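Lysine/ornithine decarboxylase (Selenomonas ruminantium, PDB 5GJO) decarboxylates L-lysine and L-ornithine with similar efficiency, giving cadaverine and putrescine, with pyridoxal 5'-phosphate as cofactor. Local coordinates at residues R18-D29 with A367-Y378; R141-N150 with H180-A190. The protein carries 2 engineered substitutions. All blocks are in the same frame, centred on the assembly; numbering follows the deposited sequence.

From the N terminus, the chain first lays down residues 18-29, whose strand 23-26 belongs to a mixed beta sheet before helix 28-41 leads into the pyridoxal-binding barrel. Within the barrel, contact 2 closes a short loop: residues 141-150, after strand 133-137, meet residues 180-190, after strand 173-178, with helix 160-169 in between, beside the cofactor. The chain then leaves the barrel and builds the rest of the mixed sheet, until residues 367-378 return to 18-29, so that contact 1 closes a long loop with contact 2 lying within it. The two contacts lie about 17 Å apart at their nearest atoms, on opposite sides of the chain's centre, and both touch the second subunit.

Contact 1: residues R18-D29 with A367-Y378; sequences RIPTPFLVASLD and APTIIFEDQPEY
The guanidinium of Arg18 carries Pro376 CD over one face, while its edge meets Glu377, Gln375 OE1 and a water. Arg18 NH1 and NH2 grip Glu377 end-on, one to each oxygen (NH1 to OE1 2.8 Å, NH2 to OE2 3.0 Å). Arg18 NH1 also reaches a lone pair of Gln375 OE1 at 2.9 Å, the Gln375 amide nearly coplanar with the guanidinium, and the water joins that oxygen to NE. Thr14 also holds Glu377 OE2. The Tyr378 ring has Glu373 CG 3.5 Å above its centre and Phe372 CE2 at its edge, and its hydroxyl donates to Asp29 OD2 at 2.6 Å. Phe372 has Tyr378 CB on one face and Val25 CG1 oblique to it. The Phe23 ring has Ile19 CG2 over one face, and branched Ile370 suits the place beside it, with CG1 oblique to Phe23 and CG2 tip to tip with Ile19 CD1.

Strands 23-26 and 369-371 pair in parallel, Leu24 and Ala26 bonding through both N and O, from Pro368 O to Phe372 N. Small Ala26 packs its CB 3.8 Å from Thr369 CG2. Strand 23-26 sits between strand 266-276 and the C-terminal strand 369-371, so both chain ends join the beta domain beside the barrel.

A bend at chi2 (73°) brings the Glu373 carboxylate to the start of helix 28-41, where OE2 accepts from Leu28 N and OE1 from Asp29 N (both 2.9 Å). Ser27, the N-cap, bonds Lys30 N. The amides of Leu28 and Asp29 would probably stabilise the negative charge of Glu373 and partly offset its closeness to Asp29.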
loop_
_atom_site.group_PDB
_atom_site.type_symbol
_atom_site.label_atom_id
_atom_site.label_comp_id
_atom_site.label_asym_id
_atom_site.label_seq_id
_atom_site.Cartn_x
_atom_site.Cartn_y
_atom_site.Cartn_z
ATOM N N ARG A 18 -24.602 13.520 2.223
ATOM C CA ARG A 18 -24.460 13.151 3.622
ATOM C C ARG A 18 -23.058 12.828 4.128
ATOM O O ARG A 18 -22.693 13.189 5.218
ATOM C CB ARG A 18 -25.420 12.027 3.951
ATOM C CG ARG A 18 -25.592 11.773 5.414
ATOM C CD ARG A 18 -26.807 10.895 5.644
ATOM N NE ARG A 18 -26.629 9.537 5.169
ATOM C CZ ARG A 18 -27.229 9.017 4.103
ATOM N NH1 ARG A 18 -26.994 7.774 3.782
ATOM N NH2 ARG A 18 -28.052 9.732 3.363
ATOM N N ILE A 19 -22.305 12.123 3.304
ATOM C CA ILE A 19 -21.035 11.560 3.696
ATOM C C ILE A 19 -19.906 12.066 2.805
ATOM O O ILE A 19 -19.963 11.890 1.622
ATOM C CB ILE A 19 -21.091 10.023 3.568
ATOM C CG1 ILE A 19 -22.267 9.427 4.347
ATOM C CG2 ILE A 19 -19.790 9.387 3.995
ATOM C CD1 ILE A 19 -22.602 8.014 3.948
ATOM N N PRO A 20 -18.855 12.636 3.377
ATOM C CA PRO A 20 -17.780 13.100 2.512
ATOM C C PRO A 20 -17.038 11.995 1.784
ATOM O O PRO A 20 -16.649 10.985 2.369
ATOM C CB PRO A 20 -16.759 13.772 3.466
ATOM C CG PRO A 20 -17.329 13.707 4.812
ATOM C CD PRO A 20 -18.567 12.845 4.832
ATOM N N THR A 21 -16.820 12.215 0.514
ATOM C CA THR A 21 -16.062 11.313 -0.306
ATOM C C THR A 21 -14.594 11.372 0.039
ATOM O O THR A 21 -14.129 12.445 0.460
ATOM C CB THR A 21 -16.256 11.610 -1.792
ATOM O OG1 THR A 21 -15.941 12.966 -2.090
ATOM C CG2 THR A 21 -17.656 11.302 -2.207
ATOM N N PRO A 22 -13.820 10.332 -0.258
ATOM C CA PRO A 22 -14.268 9.062 -0.792
ATOM C C PRO A 22 -14.795 8.163 0.331
ATOM O O PRO A 22 -14.335 8.193 1.516
ATOM C CB PRO A 22 -12.969 8.479 -1.336
ATOM C CG PRO A 22 -11.928 9.048 -0.395
ATOM C CD PRO A 22 -12.378 10.382 -0.078
ATOM N N PHE A 23 -15.690 7.266 -0.019
ATOM C CA PHE A 23 -16.098 6.195 0.861
ATOM C C PHE A 23 -16.513 4.993 0.111
ATOM O O PHE A 23 -16.989 5.118 -1.059
ATOM C CB PHE A 23 -17.234 6.682 1.777
ATOM C CG PHE A 23 -18.464 7.185 1.051
ATOM C CD1 PHE A 23 -19.520 6.341 0.749
ATOM C CD2 PHE A 23 -18.566 8.511 0.716
ATOM C CE1 PHE A 23 -20.638 6.851 0.070
ATOM C CE2 PHE A 23 -19.673 9.003 0.071
ATOM C CZ PHE A 23 -20.665 8.146 -0.279
ATOM N N LEU A 24 -16.392 3.840 0.762
ATOM C CA LEU A 24 -16.936 2.593 0.257
ATOM C C LEU A 24 -18.301 2.350 0.818
ATOM O O LEU A 24 -18.578 2.720 1.967
ATOM C CB LEU A 24 -16.046 1.424 0.617
ATOM C CG LEU A 24 -14.630 1.474 -0.007
ATOM C CD1 LEU A 24 -13.674 0.661 0.791
ATOM C CD2 LEU A 24 -14.602 0.970 -1.430
ATOM N N VAL A 25 -19.148 1.664 0.077
ATOM C CA VAL A 25 -20.466 1.272 0.550
ATOM C C VAL A 25 -20.601 -0.252 0.371
ATOM O O VAL A 25 -20.432 -0.770 -0.786
ATOM C CB VAL A 25 -21.600 1.977 -0.219
ATOM C CG1 VAL A 25 -22.953 1.508 0.255
ATOM C CG2 VAL A 25 -21.458 3.508 -0.193
ATOM N N ALA A 26 -20.766 -0.975 1.454
ATOM C CA ALA A 26 -20.901 -2.409 1.504
ATOM C C ALA A 26 -22.305 -2.877 1.749
ATOM O O ALA A 26 -22.959 -2.421 2.750
ATOM C CB ALA A 26 -20.026 -2.990 2.591
ATOM N N SER A 27 -22.755 -3.844 0.940
ATOM C CA SER A 27 -24.097 -4.431 1.124
ATOM C C SER A 27 -24.004 -5.785 1.833
ATOM O O SER A 27 -23.480 -6.755 1.307
ATOM C CB SER A 27 -24.826 -4.569 -0.194
ATOM O OG SER A 27 -25.958 -5.464 -0.090
ATOM N N LEU A 28 -24.464 -5.806 3.069
ATOM C CA LEU A 28 -24.479 -7.059 3.854
ATOM C C LEU A 28 -25.378 -8.056 3.172
ATOM O O LEU A 28 -25.110 -9.274 3.190
ATOM C CB LEU A 28 -24.964 -6.772 5.264
ATOM C CG LEU A 28 -24.031 -5.951 6.114
ATOM C CD1 LEU A 28 -24.612 -5.726 7.516
ATOM C CD2 LEU A 28 -22.575 -6.435 6.226
ATOM N N ASP A 29 -26.512 -7.596 2.629
ATOM C CA ASP A 29 -27.425 -8.519 1.956
ATOM C C ASP A 29 -26.734 -9.207 0.763
ATOM O O ASP A 29 -26.959 -10.401 0.523
ATOM C CB ASP A 29 -28.698 -7.881 1.469
ATOM C CG ASP A 29 -29.696 -7.530 2.606
ATOM O OD1 ASP A 29 -29.379 -7.718 3.808
ATOM O OD2 ASP A 29 -30.742 -6.945 2.208
ATOM N N ALA A 367 -10.279 5.587 3.314
ATOM C CA ALA A 367 -11.717 5.684 3.013
ATOM C C ALA A 367 -12.476 4.701 3.883
ATOM O O ALA A 367 -12.085 3.535 3.957
ATOM C CB ALA A 367 -11.988 5.381 1.550
ATOM N N PRO A 368 -13.559 5.186 4.554
ATOM C CA PRO A 368 -14.296 4.269 5.429
ATOM C C PRO A 368 -15.264 3.386 4.647
ATOM O O PRO A 368 -15.603 3.720 3.511
ATOM C CB PRO A 368 -15.117 5.233 6.308
ATOM C CG PRO A 368 -15.375 6.422 5.400
ATOM C CD PRO A 368 -14.091 6.578 4.588
ATOM N N THR A 369 -15.692 2.281 5.264
ATOM C CA THR A 369 -16.674 1.371 4.683
ATOM C C THR A 369 -17.990 1.628 5.383
ATOM O O THR A 369 -18.114 1.384 6.598
ATOM C CB THR A 369 -16.219 -0.080 4.807
ATOM O OG1 THR A 369 -15.044 -0.213 4.009
ATOM C CG2 THR A 369 -17.229 -0.989 4.237
ATOM N N ILE A 370 -18.923 2.168 4.634
ATOM C CA ILE A 370 -20.284 2.527 5.077
ATOM C C ILE A 370 -21.162 1.285 4.866
ATOM O O ILE A 370 -21.066 0.622 3.815
ATOM C CB ILE A 370 -20.841 3.697 4.230
ATOM C CG1 ILE A 370 -19.915 4.921 4.281
ATOM C CG2 ILE A 370 -22.255 4.091 4.604
ATOM C CD1 ILE A 370 -19.561 5.394 5.675
ATOM N N ILE A 371 -21.927 0.915 5.881
ATOM C CA ILE A 371 -22.820 -0.222 5.802
ATOM C C ILE A 371 -24.138 0.227 5.162
ATOM O O ILE A 371 -24.882 1.005 5.742
ATOM C CB ILE A 371 -23.069 -0.923 7.153
ATOM C CG1 ILE A 371 -21.742 -1.285 7.839
ATOM C CG2 ILE A 371 -23.991 -2.121 6.997
ATOM C CD1 ILE A 371 -20.844 -2.131 6.942
ATOM N N PHE A 372 -24.432 -0.298 3.998
ATOM C CA PHE A 372 -25.572 0.145 3.209
ATOM C C PHE A 372 -26.912 -0.077 3.933
ATOM O O PHE A 372 -27.786 0.787 3.974
ATOM C CB PHE A 372 -25.624 -0.564 1.864
ATOM C CG PHE A 372 -26.655 -0.033 0.912
ATOM C CD1 PHE A 372 -26.648 1.282 0.579
ATOM C CD2 PHE A 372 -27.573 -0.832 0.366
ATOM C CE1 PHE A 372 -27.573 1.814 -0.323
ATOM C CE2 PHE A 372 -28.511 -0.324 -0.548
ATOM C CZ PHE A 372 -28.523 0.989 -0.878
ATOM N N GLU A 373 -27.005 -1.165 4.653
ATOM C CA GLU A 373 -28.284 -1.558 5.330
ATOM C C GLU A 373 -28.564 -0.647 6.546
ATOM O O GLU A 373 -29.707 -0.662 7.062
ATOM C CB GLU A 373 -28.251 -3.040 5.756
ATOM C CG GLU A 373 -28.401 -4.054 4.681
ATOM C CD GLU A 373 -27.203 -4.201 3.799
ATOM O OE1 GLU A 373 -27.408 -4.867 2.774
ATOM O OE2 GLU A 373 -26.091 -3.672 4.140
ATOM N N ASP A 374 -27.601 0.164 6.940
ATOM C CA ASP A 374 -27.824 1.135 7.998
ATOM C C ASP A 374 -28.237 2.512 7.458
ATOM O O ASP A 374 -28.357 3.445 8.206
ATOM C CB ASP A 374 -26.598 1.268 8.889
ATOM C CG ASP A 374 -26.351 0.032 9.720
ATOM O OD1 ASP A 374 -27.307 -0.695 9.954
ATOM O OD2 ASP A 374 -25.209 -0.200 10.119
ATOM N N GLN A 375 -28.404 2.610 6.150
ATOM C CA GLN A 375 -28.634 3.920 5.497
ATOM C C GLN A 375 -30.057 3.988 5.013
ATOM O O GLN A 375 -30.618 3.026 4.706
ATOM C CB GLN A 375 -27.772 4.148 4.234
ATOM C CG GLN A 375 -26.279 3.889 4.484
ATOM C CD GLN A 375 -25.735 4.672 5.632
ATOM O OE1 GLN A 375 -25.943 5.895 5.744
ATOM N NE2 GLN A 375 -24.982 4.002 6.476
ATOM N N PRO A 376 -30.616 5.199 4.948
ATOM C CA PRO A 376 -31.980 5.318 4.497
ATOM C C PRO A 376 -32.156 4.909 3.069
ATOM O O PRO A 376 -33.230 4.499 2.689
ATOM C CB PRO A 376 -32.295 6.814 4.626
ATOM C CG PRO A 376 -31.016 7.523 4.801
ATOM C CD PRO A 376 -30.082 6.499 5.432
ATOM N N GLU A 377 -31.135 4.978 2.255
ATOM C CA GLU A 377 -31.259 4.496 0.867
ATOM C C GLU A 377 -31.622 3.014 0.762
ATOM O O GLU A 377 -32.338 2.616 -0.154
ATOM C CB GLU A 377 -29.974 4.742 0.073
ATOM C CG GLU A 377 -29.640 6.205 -0.166
ATOM C CD GLU A 377 -29.094 7.024 1.024
ATOM O OE1 GLU A 377 -28.768 6.450 2.087
ATOM O OE2 GLU A 377 -28.926 8.310 0.921
ATOM N N TYR A 378 -31.135 2.173 1.666
ATOM C CA TYR A 378 -31.518 0.757 1.710
ATOM C C TYR A 378 -32.943 0.598 2.053
ATOM O O TYR A 378 -33.699 -0.146 1.390
ATOM C CB TYR A 378 -30.643 0.033 2.733
ATOM C CG TYR A 378 -31.009 -1.362 2.944
ATOM C CD1 TYR A 378 -30.751 -2.365 1.958
ATOM C CD2 TYR A 378 -31.662 -1.732 4.122
ATOM C CE1 TYR A 378 -31.108 -3.718 2.213
ATOM C CE2 TYR A 378 -32.080 -3.034 4.322
ATOM C CZ TYR A 378 -31.746 -4.026 3.415
ATOM O OH TYR A 378 -32.112 -5.337 3.651
HETATM O O HOH W 1 -24.966 8.086 6.974
#

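Contact 2: residues R141-N150 with H180-A190; sequences RNNKALVDLN and HVGSQSLSTAA. With PLP (pyridoxal-5'-phosphate), chain H; SO4 (sulfate ion), chain C.
Val181 O is gripped by Asn142 ND2 at 3.0 Å, from above the carbonyl plane, and by a water at 2.7 Å that also receives bonds from Leu149 N and Asn150 ND2. Both N-H groups of Asn142 ND2 are used, the second donating in the amide plane to Ser185 OG (3.1 Å), and OD1 accepts from Lys144 N in an Asx turn. With CG anti to the backbone N (chi1 -166°), the amide is carried across to residues 181-190. A leucine here would probably leave Ser185 OG and Val181 O without this donor, and the turn at Lys144 without its acceptor.

Both segments follow neighbouring barrel strands, 133-137 and 173-178, and pair antiparallel through a classic beta bulge in which Leu146 and Val147 both face Ser183. At Gly182 a CB would collide with Ala145 CB and Val147 O, so only glycine fits. The cofactor lies alongside: Ser183 OG donates to phosphate O2P of PLP at 2.6 Å, and His180 NE2 to its O4P at 3.1 Å. Gly182 N donates to His180 ND1, and Leu149 CD1 sits 3.5 Å from the centroid of the His180 ring, over one face; together with the bond to O4P, these contacts would hold the imidazole's rotation. Leu149 also packs on Cys324 of the second subunit, the proton donor by similarity. At the far end Lys144 NZ, Ser187 OG and Ala189 N bind a sulfate, probably from the crystallisation liquor.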
loop_
_atom_site.group_PDB
_atom_site.type_symbol
_atom_site.label_atom_id
_atom_site.label_comp_id
_atom_site.label_asym_id
_atom_site.label_seq_id
_atom_site.Cartn_x
_atom_site.Cartn_y
_atom_site.Cartn_z
ATOM N N ARG A 141 -0.954 -27.164 -9.909
ATOM C CA ARG A 141 -0.886 -26.466 -11.214
ATOM C C ARG A 141 -2.103 -25.603 -11.488
ATOM O O ARG A 141 -3.199 -25.945 -11.144
ATOM C CB ARG A 141 -0.862 -27.460 -12.362
ATOM C CG ARG A 141 0.344 -28.325 -12.391
ATOM C CD ARG A 141 0.322 -29.139 -13.695
ATOM N NE ARG A 141 1.447 -29.991 -13.538
ATOM C CZ ARG A 141 1.375 -31.231 -13.112
ATOM N NH1 ARG A 141 0.211 -31.817 -12.918
ATOM N NH2 ARG A 141 2.505 -31.911 -12.981
ATOM N N ASN A 142 -1.892 -24.493 -12.178
ATOM C CA ASN A 142 -2.980 -23.658 -12.665
ATOM C C ASN A 142 -2.486 -22.689 -13.723
ATOM O O ASN A 142 -1.668 -21.857 -13.422
ATOM C CB ASN A 142 -3.663 -22.889 -11.523
ATOM C CG ASN A 142 -5.003 -22.286 -11.936
ATOM O OD1 ASN A 142 -5.346 -22.280 -13.088
ATOM N ND2 ASN A 142 -5.768 -21.811 -10.970
ATOM N N ASN A 143 -3.002 -22.977 -14.925
ATOM C CA ASN A 143 -2.587 -22.134 -16.035
ATOM C C ASN A 143 -3.414 -20.869 -16.178
ATOM O O ASN A 143 -3.115 -20.059 -17.063
ATOM C CB ASN A 143 -2.716 -22.895 -17.358
ATOM C CG ASN A 143 -1.687 -23.992 -17.511
ATOM O OD1 ASN A 143 -0.609 -23.937 -16.930
ATOM N ND2 ASN A 143 -2.041 -25.006 -18.278
ATOM N N LYS A 144 -4.472 -20.705 -15.344
ATOM C CA LYS A 144 -5.295 -19.517 -15.426
ATOM C C LYS A 144 -5.524 -18.802 -14.088
ATOM O O LYS A 144 -6.615 -18.424 -13.775
ATOM C CB LYS A 144 -6.644 -19.882 -16.048
ATOM C CG LYS A 144 -6.562 -20.568 -17.386
ATOM C CD LYS A 144 -7.950 -20.881 -17.887
ATOM C CE LYS A 144 -7.926 -21.625 -19.195
ATOM N NZ LYS A 144 -9.315 -21.695 -19.701
ATOM N N ALA A 145 -4.453 -18.576 -13.345
ATOM C CA ALA A 145 -4.568 -17.887 -12.077
ATOM C C ALA A 145 -3.953 -16.512 -12.221
ATOM O O ALA A 145 -2.884 -16.385 -12.740
ATOM C CB ALA A 145 -3.843 -18.648 -10.996
ATOM N N LEU A 146 -4.640 -15.482 -11.771
ATOM C CA LEU A 146 -4.052 -14.141 -11.818
ATOM C C LEU A 146 -2.892 -13.989 -10.876
ATOM O O LEU A 146 -1.926 -13.301 -11.226
ATOM C CB LEU A 146 -5.096 -13.117 -11.470
ATOM C CG LEU A 146 -4.711 -11.621 -11.639
ATOM C CD1 LEU A 146 -4.479 -11.293 -13.106
ATOM C CD2 LEU A 146 -5.763 -10.721 -11.007
ATOM N N VAL A 147 -3.000 -14.617 -9.712
ATOM C CA VAL A 147 -2.013 -14.569 -8.653
ATOM C C VAL A 147 -1.549 -16.009 -8.459
ATOM O O VAL A 147 -2.338 -16.914 -8.032
ATOM C CB VAL A 147 -2.589 -13.987 -7.354
ATOM C CG1 VAL A 147 -1.521 -13.923 -6.278
ATOM C CG2 VAL A 147 -3.173 -12.574 -7.524
ATOM N N ASP A 148 -0.262 -16.229 -8.672
ATOM C CA ASP A 148 0.317 -17.567 -8.462
ATOM C C ASP A 148 0.499 -17.819 -6.967
ATOM O O ASP A 148 1.262 -17.066 -6.279
ATOM C CB ASP A 148 1.643 -17.592 -9.193
ATOM C CG ASP A 148 2.507 -18.823 -8.906
ATOM O OD1 ASP A 148 2.007 -19.886 -8.482
ATOM O OD2 ASP A 148 3.722 -18.714 -9.219
ATOM N N LEU A 149 -0.124 -18.891 -6.466
ATOM C CA LEU A 149 -0.053 -19.195 -5.058
ATOM C C LEU A 149 0.654 -20.534 -4.846
ATOM O O LEU A 149 0.380 -21.240 -3.859
ATOM C CB LEU A 149 -1.419 -19.115 -4.404
ATOM C CG LEU A 149 -2.010 -17.689 -4.391
ATOM C CD1 LEU A 149 -3.388 -17.802 -3.718
ATOM C CD2 LEU A 149 -1.093 -16.681 -3.676
ATOM N N ASN A 150 1.531 -20.903 -5.798
ATOM C CA ASN A 150 2.163 -22.231 -5.722
ATOM C C ASN A 150 3.652 -22.236 -5.964
ATOM O O ASN A 150 4.251 -23.332 -6.143
ATOM C CB ASN A 150 1.438 -23.163 -6.672
ATOM C CG ASN A 150 0.054 -23.540 -6.139
ATOM O OD1 ASN A 150 -0.073 -24.446 -5.330
ATOM N ND2 ASN A 150 -0.994 -22.858 -6.606
ATOM N N HIS A 180 -4.223 -24.386 -2.685
ATOM C CA HIS A 180 -4.882 -23.153 -3.226
ATOM C C HIS A 180 -4.420 -23.108 -4.683
ATOM O O HIS A 180 -3.208 -23.119 -4.959
ATOM C CB HIS A 180 -4.504 -21.937 -2.462
ATOM C CG HIS A 180 -5.426 -20.786 -2.679
ATOM N ND1 HIS A 180 -5.772 -20.377 -3.940
ATOM C CD2 HIS A 180 -6.066 -19.957 -1.822
ATOM C CE1 HIS A 180 -6.546 -19.298 -3.872
ATOM N NE2 HIS A 180 -6.751 -19.023 -2.599
ATOM N N VAL A 181 -5.383 -23.065 -5.561
ATOM C CA VAL A 181 -5.078 -23.103 -7.001
ATOM C C VAL A 181 -4.485 -21.777 -7.544
ATOM O O VAL A 181 -3.916 -21.724 -8.662
ATOM C CB VAL A 181 -6.267 -23.531 -7.865
ATOM C CG1 VAL A 181 -6.776 -24.911 -7.538
ATOM C CG2 VAL A 181 -7.376 -22.510 -7.893
ATOM N N GLY A 182 -4.639 -20.738 -6.739
ATOM C CA GLY A 182 -4.251 -19.385 -7.090
ATOM C C GLY A 182 -5.452 -18.446 -7.113
ATOM O O GLY A 182 -6.558 -18.893 -7.174
ATOM N N SER A 183 -5.194 -17.150 -7.000
ATOM C CA SER A 183 -6.274 -16.170 -6.938
ATOM C C SER A 183 -6.818 -15.764 -8.304
ATOM O O SER A 183 -6.095 -15.703 -9.265
ATOM C CB SER A 183 -5.906 -14.945 -6.108
ATOM O OG SER A 183 -7.053 -14.259 -5.681
ATOM N N GLN A 184 -8.112 -15.475 -8.344
ATOM C CA GLN A 184 -8.784 -15.165 -9.579
ATOM C C GLN A 184 -8.536 -16.261 -10.594
ATOM O O GLN A 184 -7.920 -16.039 -11.587
ATOM C CB GLN A 184 -8.405 -13.790 -10.131
ATOM C CG GLN A 184 -9.199 -13.395 -11.362
ATOM C CD GLN A 184 -10.612 -12.912 -11.050
ATOM O OE1 GLN A 184 -11.074 -13.006 -9.943
ATOM N NE2 GLN A 184 -11.291 -12.402 -12.069
ATOM N N SER A 185 -8.960 -17.469 -10.258
ATOM C CA SER A 185 -8.793 -18.592 -11.138
ATOM C C SER A 185 -9.934 -18.640 -12.142
ATOM O O SER A 185 -11.083 -18.641 -11.773
ATOM C CB SER A 185 -8.764 -19.893 -10.339
ATOM O OG SER A 185 -8.735 -20.987 -11.188
ATOM N N LEU A 186 -9.582 -18.664 -13.410
ATOM C CA LEU A 186 -10.558 -18.859 -14.467
ATOM C C LEU A 186 -10.590 -20.326 -14.894
ATOM O O LEU A 186 -11.258 -20.659 -15.821
ATOM C CB LEU A 186 -10.294 -17.920 -15.648
ATOM C CG LEU A 186 -10.109 -16.440 -15.280
ATOM C CD1 LEU A 186 -9.853 -15.547 -16.475
ATOM C CD2 LEU A 186 -11.311 -15.942 -14.515
ATOM N N SER A 187 -9.860 -21.177 -14.180
ATOM C CA SER A 187 -9.839 -22.624 -14.428
ATOM C C SER A 187 -10.636 -23.387 -13.412
ATOM O O SER A 187 -10.493 -23.178 -12.235
ATOM C CB SER A 187 -8.382 -23.175 -14.437
ATOM O OG SER A 187 -8.377 -24.606 -14.577
ATOM N N THR A 188 -11.598 -24.167 -13.887
ATOM C CA THR A 188 -12.268 -25.210 -13.088
ATOM C C THR A 188 -11.419 -26.483 -12.983
ATOM O O THR A 188 -11.295 -27.126 -11.884
ATOM C CB THR A 188 -13.620 -25.491 -13.667
ATOM O OG1 THR A 188 -14.420 -24.306 -13.582
ATOM C CG2 THR A 188 -14.321 -26.605 -12.954
ATOM N N ALA A 189 -10.765 -26.827 -14.086
ATOM C CA ALA A 189 -9.902 -28.025 -14.136
ATOM C C ALA A 189 -8.805 -28.066 -13.093
ATOM O O ALA A 189 -8.411 -29.166 -12.615
ATOM C CB ALA A 189 -9.252 -28.177 -15.518
ATOM N N ALA A 190 -8.282 -26.911 -12.731
ATOM C CA ALA A 190 -7.240 -26.878 -11.731
ATOM C C ALA A 190 -7.760 -27.456 -10.419
ATOM O O ALA A 190 -7.061 -28.158 -9.752
ATOM C CB ALA A 190 -6.744 -25.464 -11.523
HETATM N N1 PLP H . -6.969 -18.827 1.754
HETATM C C2 PLP H . -5.626 -18.685 1.648
HETATM C C2A PLP H . -4.712 -19.561 2.464
HETATM C C3 PLP H . -5.053 -17.669 0.731
HETATM O O3 PLP H . -3.706 -17.507 0.607
HETATM C C4 PLP H . -6.000 -16.837 -0.046
HETATM C C4A PLP H . -5.525 -15.798 -0.985
HETATM O O4A PLP H . -4.419 -15.304 -0.841
HETATM C C5 PLP H . -7.446 -17.092 0.161
HETATM C C6 PLP H . -7.844 -18.082 1.056
HETATM C C5A PLP H . -8.477 -16.286 -0.594
HETATM O O4P PLP H . -8.187 -16.331 -1.989
HETATM P P PLP H . -9.241 -15.757 -3.062
HETATM O O1P PLP H . -10.458 -16.632 -2.880
HETATM O O2P PLP H . -8.542 -15.930 -4.389
HETATM O O3P PLP H . -9.439 -14.319 -2.644
HETATM S S SO4 C . -10.231 -25.003 -17.631
HETATM O O1 SO4 C . -11.217 -25.275 -16.540
HETATM O O2 SO4 C . -10.402 -25.972 -18.704
HETATM O O3 SO4 C . -10.664 -23.659 -18.115
HETATM O O4 SO4 C . -8.822 -24.939 -17.162
HETATM O O HOH W 2 -4.233 -28.313 -9.924
HETATM O O HOH W 3 -11.367 -19.869 -18.658
HETATM O O HOH W 4 -1.419 -20.642 -8.618
HETATM O O HOH W 5 -1.346 -24.782 -2.949
#